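1-pyrroline-5-carboxylate dehydrogenase (Thermus thermophilus, PDB 1UZB) probably catalyses the NAD-dependent oxidation of the proline-derived pyrroline-5-carboxylate, through its open-chain aldehyde, to glutamate, as a member of the aldehyde dehydrogenase family. Local coordinates at residues E12-E17 and K126-A131; R21-A26 and E115-L120. All blocks are in the same frame, centred on the assembly; numbering follows the deposited sequence. Where two conformers were deposited one is given.

Contact 1. Residues E12-E17 and K126-A131; sequences ETFQTE and KNWVEA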
ATOM      1  N   GLU A  12      11.163  30.238 -17.219  1.00 10.28           N
ATOM      2  CA  GLU A  12      10.768  31.603 -17.542  1.00 10.77           C
ATOM      3  C   GLU A  12      10.801  31.876 -19.043  1.00 11.61           C
ATOM      4  O   GLU A  12      11.763  31.525 -19.727  1.00 12.13           O
ATOM      5  CB  GLU A  12      11.681  32.587 -16.806  1.00 11.14           C
ATOM      6  CG  GLU A  12      11.342  34.050 -17.034  1.00 11.07           C
ATOM      7  CD  GLU A  12       9.915  34.391 -16.648  1.00 11.41           C
ATOM      8  OE1 GLU A  12       9.555  34.225 -15.460  1.00 14.37           O
ATOM      9  OE2 GLU A  12       9.153  34.826 -17.535  1.00 13.37           O
ATOM     10  N   THR A  13       9.744  32.511 -19.544  1.00 13.55           N
ATOM     11  CA  THR A  13       9.628  32.847 -20.961  1.00 15.42           C
ATOM     12  C   THR A  13       9.912  34.332 -21.200  1.00 14.71           C
ATOM     13  O   THR A  13      10.109  34.762 -22.337  1.00 15.60           O
ATOM     14  CB  THR A  13       8.216  32.532 -21.484  1.00 16.33           C
ATOM     15  OG1 THR A  13       7.257  33.288 -20.735  1.00 18.51           O
ATOM     16  CG2 THR A  13       7.912  31.047 -21.338  1.00 19.33           C
ATOM     17  N   PHE A  14       9.923  35.107 -20.120  1.00 14.33           N
ATOM     18  CA  PHE A  14      10.186  36.544 -20.180  1.00 15.24           C
ATOM     19  C   PHE A  14       9.176  37.303 -21.033  1.00 17.12           C
ATOM     20  O   PHE A  14       9.541  38.185 -21.811  1.00 18.09           O
ATOM     21  CB  PHE A  14      11.602  36.805 -20.706  1.00 13.46           C
ATOM     22  CG  PHE A  14      12.670  36.093 -19.931  1.00 11.05           C
ATOM     23  CD1 PHE A  14      13.141  34.851 -20.350  1.00 11.03           C
ATOM     24  CD2 PHE A  14      13.175  36.642 -18.759  1.00 10.76           C
ATOM     25  CE1 PHE A  14      14.102  34.166 -19.606  1.00 10.59           C
ATOM     26  CE2 PHE A  14      14.133  35.966 -18.009  1.00 11.36           C
ATOM     27  CZ  PHE A  14      14.597  34.726 -18.432  1.00 10.95           C
ATOM     28  N   GLN A  15       7.901  36.964 -20.874  1.00 18.59           N
ATOM     29  CA  GLN A  15       6.842  37.620 -21.628  1.00 20.85           C
ATOM     30  C   GLN A  15       6.246  38.788 -20.846  1.00 20.34           C
ATOM     31  O   GLN A  15       5.678  39.708 -21.431  1.00 22.59           O
ATOM     32  CB  GLN A  15       5.746  36.612 -21.982  1.00 22.56           C
ATOM     33  CG  GLN A  15       6.235  35.449 -22.834  1.00 26.67           C
ATOM     34  CD  GLN A  15       6.850  35.899 -24.146  1.00 28.14           C
ATOM     35  OE1 GLN A  15       6.172  36.471 -25.000  1.00 30.58           O
ATOM     36  NE2 GLN A  15       8.142  35.642 -24.312  1.00 29.41           N
ATOM     37  N   THR A  16       6.381  38.749 -19.524  1.00 18.69           N
ATOM     38  CA  THR A  16       5.863  39.818 -18.675  1.00 17.81           C
ATOM     39  C   THR A  16       6.936  40.880 -18.462  1.00 18.10           C
ATOM     40  O   THR A  16       8.132  40.597 -18.562  1.00 16.99           O
ATOM     41  CB  THR A  16       5.421  39.288 -17.298  1.00 18.30           C
ATOM     42  OG1 THR A  16       6.553  38.747 -16.602  1.00 17.87           O
ATOM     43  CG2 THR A  16       4.365  38.204 -17.458  1.00 18.34           C
ATOM     44  N   GLU A  17       6.506  42.102 -18.167  1.00 18.00           N
ATOM     45  CA  GLU A  17       7.439  43.200 -17.948  1.00 18.03           C
ATOM     46  C   GLU A  17       8.301  42.949 -16.718  1.00 17.83           C
ATOM     47  O   GLU A  17       9.486  43.283 -16.703  1.00 16.84           O
ATOM     48  CB  GLU A  17       6.676  44.519 -17.788  1.00 19.44           C
ATOM     49  CG  GLU A  17       7.562  45.748 -17.621  1.00 21.06           C
ATOM     50  CD  GLU A  17       8.590  45.888 -18.730  1.00 21.74           C
ATOM     51  OE1 GLU A  17       8.245  45.605 -19.898  1.00 21.43           O
ATOM     52  OE2 GLU A  17       9.737  46.290 -18.436  1.00 22.35           O
ATOM     53  N   LYS A 126      24.046  31.308 -24.363  1.00  5.92           N
ATOM     54  CA  LYS A 126      22.673  30.825 -24.420  1.00  5.53           C
ATOM     55  C   LYS A 126      21.754  32.033 -24.486  1.00  5.10           C
ATOM     56  O   LYS A 126      22.041  33.062 -23.868  1.00  6.58           O
ATOM     57  CB  LYS A 126      22.318  30.022 -23.165  1.00  7.43           C
ATOM     58  CG  LYS A 126      23.077  28.729 -23.029  1.00 10.08           C
ATOM     59  CD  LYS A 126      22.363  27.753 -22.112  1.00  9.38           C
ATOM     60  CE  LYS A 126      23.007  26.384 -22.227  1.00 10.36           C
ATOM     61  NZ  LYS A 126      22.246  25.320 -21.519  1.00 10.06           N
ATOM     62  N   ASN A 127      20.666  31.935 -25.246  1.00  4.08           N
ATOM     63  CA  ASN A 127      19.734  33.048 -25.266  1.00  5.39           C
ATOM     64  C   ASN A 127      18.985  32.970 -23.930  1.00  5.95           C
ATOM     65  O   ASN A 127      19.247  32.078 -23.117  1.00  5.98           O
ATOM     66  CB  ASN A 127      18.791  33.015 -26.492  1.00  5.44           C
ATOM     67  CG  ASN A 127      17.844  31.829 -26.509  1.00  4.73           C
ATOM     68  OD1 ASN A 127      17.635  31.158 -25.505  1.00  7.13           O
ATOM     69  ND2 ASN A 127      17.242  31.584 -27.669  1.00  7.79           N
ATOM     70  N   TRP A 128      18.069  33.898 -23.690  1.00  6.34           N
ATOM     71  CA  TRP A 128      17.366  33.952 -22.411  1.00  7.02           C
ATOM     72  C   TRP A 128      16.612  32.704 -21.962  1.00  5.83           C
ATOM     73  O   TRP A 128      16.761  32.271 -20.818  1.00  5.76           O
ATOM     74  CB  TRP A 128      16.418  35.149 -22.401  1.00  7.65           C
ATOM     75  CG  TRP A 128      17.094  36.494 -22.500  1.00  7.97           C
ATOM     76  CD1 TRP A 128      18.350  36.767 -22.981  1.00  8.63           C
ATOM     77  CD2 TRP A 128      16.510  37.756 -22.173  1.00  8.80           C
ATOM     78  NE1 TRP A 128      18.577  38.125 -22.973  1.00  8.41           N
ATOM     79  CE2 TRP A 128      17.462  38.755 -22.483  1.00  7.71           C
ATOM     80  CE3 TRP A 128      15.267  38.142 -21.651  1.00  9.82           C
ATOM     81  CZ2 TRP A 128      17.208  40.117 -22.285  1.00  9.87           C
ATOM     82  CZ3 TRP A 128      15.015  39.497 -21.455  1.00 12.14           C
ATOM     83  CH2 TRP A 128      15.984  40.466 -21.773  1.00 10.39           C
ATOM     84  N   VAL A 129      15.794  32.127 -22.837  1.00  6.85           N
ATOM     85  CA  VAL A 129      15.031  30.948 -22.440  1.00  7.47           C
ATOM     86  C   VAL A 129      15.894  29.696 -22.292  1.00  6.11           C
ATOM     87  O   VAL A 129      15.628  28.859 -21.427  1.00  6.72           O
ATOM     88  CB  VAL A 129      13.849  30.688 -23.406  1.00  8.57           C
ATOM     89  CG1 VAL A 129      12.928  31.901 -23.429  0.50 11.55           C
ATOM     90  CG2 VAL A 129      14.368  30.364 -24.795  0.50 10.15           C
ATOM     91  N   GLU A 130      16.923  29.554 -23.125  1.00  5.95           N
ATOM     92  CA  GLU A 130      17.808  28.402 -22.993  1.00  5.31           C
ATOM     93  C   GLU A 130      18.507  28.507 -21.634  1.00  5.15           C
ATOM     94  O   GLU A 130      18.695  27.505 -20.940  1.00  6.03           O
ATOM     95  CB  GLU A 130      18.848  28.386 -24.119  1.00  5.64           C
ATOM     96  CG  GLU A 130      18.310  27.991 -25.497  1.00  8.76           C
ATOM     97  CD  GLU A 130      17.795  26.556 -25.564  1.00  8.69           C
ATOM     98  OE1 GLU A 130      18.314  25.689 -24.827  1.00  9.94           O
ATOM     99  OE2 GLU A 130      16.882  26.289 -26.376  1.00 12.59           O
ATOM    100  N   ALA A 131      18.881  29.725 -21.249  1.00  5.38           N
ATOM    101  CA  ALA A 131      19.537  29.939 -19.965  1.00  5.28           C
ATOM    102  C   ALA A 131      18.582  29.614 -18.814  1.00  5.52           C
ATOM    103  O   ALA A 131      18.966  28.953 -17.851  1.00  6.24           O
ATOM    104  CB  ALA A 131      20.024  31.384 -19.855  1.00  6.55           C
TER
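The irregular chain E12-E17 runs past the first turn of the helix that begins at W128, with T13 and V129 closest in backbone, their CA atoms 5.9 Å apart. F14 carries most of the contact. Its first side-chain bond points toward the helix, and with CG beside the backbone N (chi1 -55°) the ring presents one face to the edge of W128 in a T-shaped pair, the planes at 76°. W128 CE3 sits 3.7 Å from F14 CG, off-centre near the ring's rim, while F14 CE1 reaches W128 O at 3.5 Å. Over the opposite face lies the aliphatic CG of E12, whose carboxylate folds back so that E12 OE2 accepts from F14 N at 2.7 Å, using the anti lone pair. The phenyl ring is thus held between an indole edge and a methylene. In one of its two conformers, V129 CG1 packs loosely against F14 CD1 at 4.3 Å and lies near E12 O, a buried carbonyl oxygen with no hydrogen-bonding partner. A leucine in place of F14 would probably leave the W128 edge without an aromatic face to meet. N127 caps the helix, its OD1 accepting from E130 N at 3.0 Å, and W128 NE1 is hydrogen-bonded to E355 O. The contact lies near the surface, where F14 packs on helix 17-32 and on R114 of helix 113-124, so the N-terminal loop is fastened where three helices meet.

Contact 2. Residues R21-A26 and E115-L120; sequences RAMREA and ELEATL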
ATOM      1  N   ARG A  21      12.262  43.034 -16.734  1.00 12.63           N
ATOM      2  CA  ARG A  21      12.956  43.999 -15.893  1.00 13.96           C
ATOM      3  C   ARG A  21      14.007  43.292 -15.051  1.00 12.86           C
ATOM      4  O   ARG A  21      15.148  43.736 -14.964  1.00 13.46           O
ATOM      5  CB  ARG A  21      11.972  44.708 -14.961  1.00 15.45           C
ATOM      6  CG  ARG A  21      12.601  45.820 -14.132  1.00 18.78           C
ATOM      7  CD  ARG A  21      11.772  46.127 -12.900  1.00 21.59           C
ATOM      8  NE  ARG A  21      11.797  45.018 -11.948  1.00 25.32           N
ATOM      9  CZ  ARG A  21      12.895  44.590 -11.333  1.00 26.19           C
ATOM     10  NH1 ARG A  21      14.060  45.179 -11.566  1.00 28.47           N
ATOM     11  NH2 ARG A  21      12.833  43.572 -10.485  1.00 27.50           N
ATOM     12  N   ALA A  22      13.606  42.192 -14.422  1.00 12.12           N
ATOM     13  CA  ALA A  22      14.504  41.420 -13.576  1.00 10.83           C
ATOM     14  C   ALA A  22      15.679  40.859 -14.372  1.00  9.73           C
ATOM     15  O   ALA A  22      16.812  40.868 -13.899  1.00 10.00           O
ATOM     16  CB  ALA A  22      13.735  40.283 -12.899  1.00 12.93           C
ATOM     17  N   MET A  23      15.411  40.377 -15.581  1.00  9.70           N
ATOM     18  CA  MET A  23      16.476  39.817 -16.404  1.00  8.66           C
ATOM     19  C   MET A  23      17.441  40.901 -16.880  1.00  9.34           C
ATOM     20  O   MET A  23      18.654  40.691 -16.888  1.00  8.64           O
ATOM     21  CB  MET A  23      15.901  39.069 -17.607  1.00  9.60           C
ATOM     22  CG  MET A  23      16.965  38.356 -18.429  1.00 10.30           C
ATOM     23  SD  MET A  23      17.932  37.182 -17.439  1.00 11.93           S
ATOM     24  CE  MET A  23      18.064  35.800 -18.592  1.00 12.30           C
ATOM     25  N   ARG A  24      16.908  42.056 -17.271  1.00  9.73           N
ATOM     26  CA  ARG A  24      17.772  43.137 -17.721  1.00  9.75           C
ATOM     27  C   ARG A  24      18.698  43.596 -16.598  1.00  9.36           C
ATOM     28  O   ARG A  24      19.874  43.869 -16.835  1.00  9.44           O
ATOM     29  CB  ARG A  24      16.954  44.325 -18.254  1.00 10.78           C
ATOM     30  CG  ARG A  24      16.319  44.080 -19.621  0.50 11.52           C
ATOM     31  CD  ARG A  24      15.874  45.390 -20.268  0.50 13.25           C
ATOM     32  NE  ARG A  24      14.787  46.034 -19.536  0.50 13.61           N
ATOM     33  CZ  ARG A  24      13.495  45.856 -19.796  0.50 14.10           C
ATOM     34  NH1 ARG A  24      13.115  45.052 -20.781  0.50 13.08           N
ATOM     35  NH2 ARG A  24      12.580  46.478 -19.067  0.50 13.86           N
ATOM     36  N   GLU A  25      18.183  43.668 -15.373  1.00  9.53           N
ATOM     37  CA  GLU A  25      19.013  44.087 -14.245  1.00  8.74           C
ATOM     38  C   GLU A  25      20.076  43.031 -13.950  1.00  8.76           C
ATOM     39  O   GLU A  25      21.214  43.363 -13.620  1.00  9.22           O
ATOM     40  CB  GLU A  25      18.158  44.326 -12.995  1.00 10.77           C
ATOM     41  CG  GLU A  25      18.939  44.809 -11.770  1.00 13.21           C
ATOM     42  CD  GLU A  25      19.709  46.103 -12.010  1.00 12.28           C
ATOM     43  OE1 GLU A  25      19.161  47.013 -12.666  1.00 13.19           O
ATOM     44  OE2 GLU A  25      20.857  46.215 -11.528  1.00 14.16           O
ATOM     45  N   ALA A  26      19.700  41.761 -14.074  1.00  8.64           N
ATOM     46  CA  ALA A  26      20.632  40.664 -13.821  1.00  7.85           C
ATOM     47  C   ALA A  26      21.749  40.657 -14.862  1.00  7.37           C
ATOM     48  O   ALA A  26      22.923  40.474 -14.529  1.00  7.33           O
ATOM     49  CB  ALA A  26      19.890  39.331 -13.834  1.00  8.47           C
ATOM     50  N   GLU A 115      20.582  35.795 -11.920  1.00  7.74           N
ATOM     51  CA  GLU A 115      22.029  35.978 -11.978  1.00  8.01           C
ATOM     52  C   GLU A 115      22.690  34.804 -12.703  1.00  7.01           C
ATOM     53  O   GLU A 115      23.556  34.997 -13.557  1.00  7.22           O
ATOM     54  CB  GLU A 115      22.605  36.078 -10.565  1.00  8.50           C
ATOM     55  CG  GLU A 115      24.087  36.406 -10.526  1.00 11.19           C
ATOM     56  CD  GLU A 115      24.719  36.093  -9.184  1.00 13.61           C
ATOM     57  OE1 GLU A 115      24.000  36.114  -8.162  1.00 16.71           O
ATOM     58  OE2 GLU A 115      25.940  35.831  -9.150  1.00 15.89           O
ATOM     59  N   LEU A 116      22.288  33.586 -12.350  1.00  7.25           N
ATOM     60  CA  LEU A 116      22.856  32.399 -12.980  1.00  6.57           C
ATOM     61  C   LEU A 116      22.507  32.341 -14.468  1.00  6.09           C
ATOM     62  O   LEU A 116      23.349  31.995 -15.292  1.00  5.94           O
ATOM     63  CB  LEU A 116      22.373  31.136 -12.259  1.00  7.44           C
ATOM     64  CG  LEU A 116      22.940  30.960 -10.845  1.00  7.15           C
ATOM     65  CD1 LEU A 116      22.251  29.797 -10.156  1.00  8.01           C
ATOM     66  CD2 LEU A 116      24.446  30.734 -10.912  1.00  9.67           C
ATOM     67  N   GLU A 117      21.270  32.695 -14.808  1.00  5.83           N
ATOM     68  CA  GLU A 117      20.845  32.699 -16.202  1.00  6.52           C
ATOM     69  C   GLU A 117      21.675  33.707 -16.996  1.00  5.85           C
ATOM     70  O   GLU A 117      22.164  33.400 -18.083  1.00  6.22           O
ATOM     71  CB  GLU A 117      19.361  33.061 -16.311  1.00  7.29           C
ATOM     72  CG  GLU A 117      18.416  32.070 -15.638  1.00  8.12           C
ATOM     73  CD  GLU A 117      16.986  32.567 -15.603  1.00  8.69           C
ATOM     74  OE1 GLU A 117      16.763  33.753 -15.919  1.00  9.69           O
ATOM     75  OE2 GLU A 117      16.084  31.774 -15.250  1.00  9.23           O
ATOM     76  N   ALA A 118      21.841  34.906 -16.440  1.00  5.57           N
ATOM     77  CA  ALA A 118      22.613  35.956 -17.096  1.00  5.95           C
ATOM     78  C   ALA A 118      24.063  35.531 -17.290  1.00  5.76           C
ATOM     79  O   ALA A 118      24.693  35.879 -18.292  1.00  6.91           O
ATOM     80  CB  ALA A 118      22.549  37.237 -16.275  1.00  6.93           C
ATOM     81  N   THR A 119      24.594  34.777 -16.335  1.00  5.56           N
ATOM     82  CA  THR A 119      25.972  34.321 -16.430  1.00  5.89           C
ATOM     83  C   THR A 119      26.091  33.320 -17.580  1.00  6.46           C
ATOM     84  O   THR A 119      27.093  33.302 -18.291  1.00  7.27           O
ATOM     85  CB  THR A 119      26.452  33.687 -15.107  1.00  6.09           C
ATOM     86  OG1 THR A 119      26.278  34.631 -14.043  1.00  8.19           O
ATOM     87  CG2 THR A 119      27.926  33.321 -15.195  1.00  9.01           C
ATOM     88  N   LEU A 120      25.064  32.498 -17.772  1.00  6.32           N
ATOM     89  CA  LEU A 120      25.060  31.530 -18.870  1.00  6.26           C
ATOM     90  C   LEU A 120      24.995  32.253 -20.213  1.00  5.86           C
ATOM     91  O   LEU A 120      25.643  31.852 -21.181  1.00  6.37           O
ATOM     92  CB  LEU A 120      23.858  30.589 -18.753  1.00  6.62           C
ATOM     93  CG  LEU A 120      23.934  29.512 -17.671  1.00  5.59           C
ATOM     94  CD1 LEU A 120      22.597  28.798 -17.584  1.00  6.36           C
ATOM     95  CD2 LEU A 120      25.048  28.524 -17.994  1.00  7.27           C
TER
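M23 is the first residue of segment 21-26 to reach segment 115-120, and it does so with the end of its side chain. CG is anti to the backbone N (chi1 -175°) and the chain then bends, bringing the methyl CE to 3.6 Å from E117 OE1 and 3.8 Å from E117 CB. That glutamate is buried, but OE1 pairs with R114 and OE2 with S132 OG, which would probably help to stabilise its charge. One turn on, A26 brings the backbones nearest, its CA 5.2 Å from that of E115. A26 CB sits 4.1 Å from E115 N, E115 turning its own side chain away; next to it A26 CB meets A118 CB at 4.2 Å, and A118 CB lies 3.7 Å from A26 O. E115 O accepts from both T119 N and T119 OG1, from opposite faces of its carbonyl plane, T119 OG1 also being bonded to K218 NZ. The local axes come within 9.0 Å and cross at -60°. No hydrogen bond joins the segments; this is van der Waals helix-helix packing, two alanines at the close approach and a methionine laid over a buried glutamate, setting helix 17-32 against helix 113-124 within the aldehyde dehydrogenase fold.

Contacts 1 and 2 have centres about 10 Å apart and illustrate how an N-terminal segment can be secured by successive attachments. Along the chain they are nested: 12-17 and then 21-26 come first, and their partners follow in reverse order, 115-120 before 126-131, on the consecutive helices 113-124 and 128-149. The two sites also touch directly. F14 CE2 packs on M23 CB at 3.6 Å, and A131 CB rests on E117 O. The loop and the helix after it are therefore bound to one helical pair, on the same side of the chain's centre.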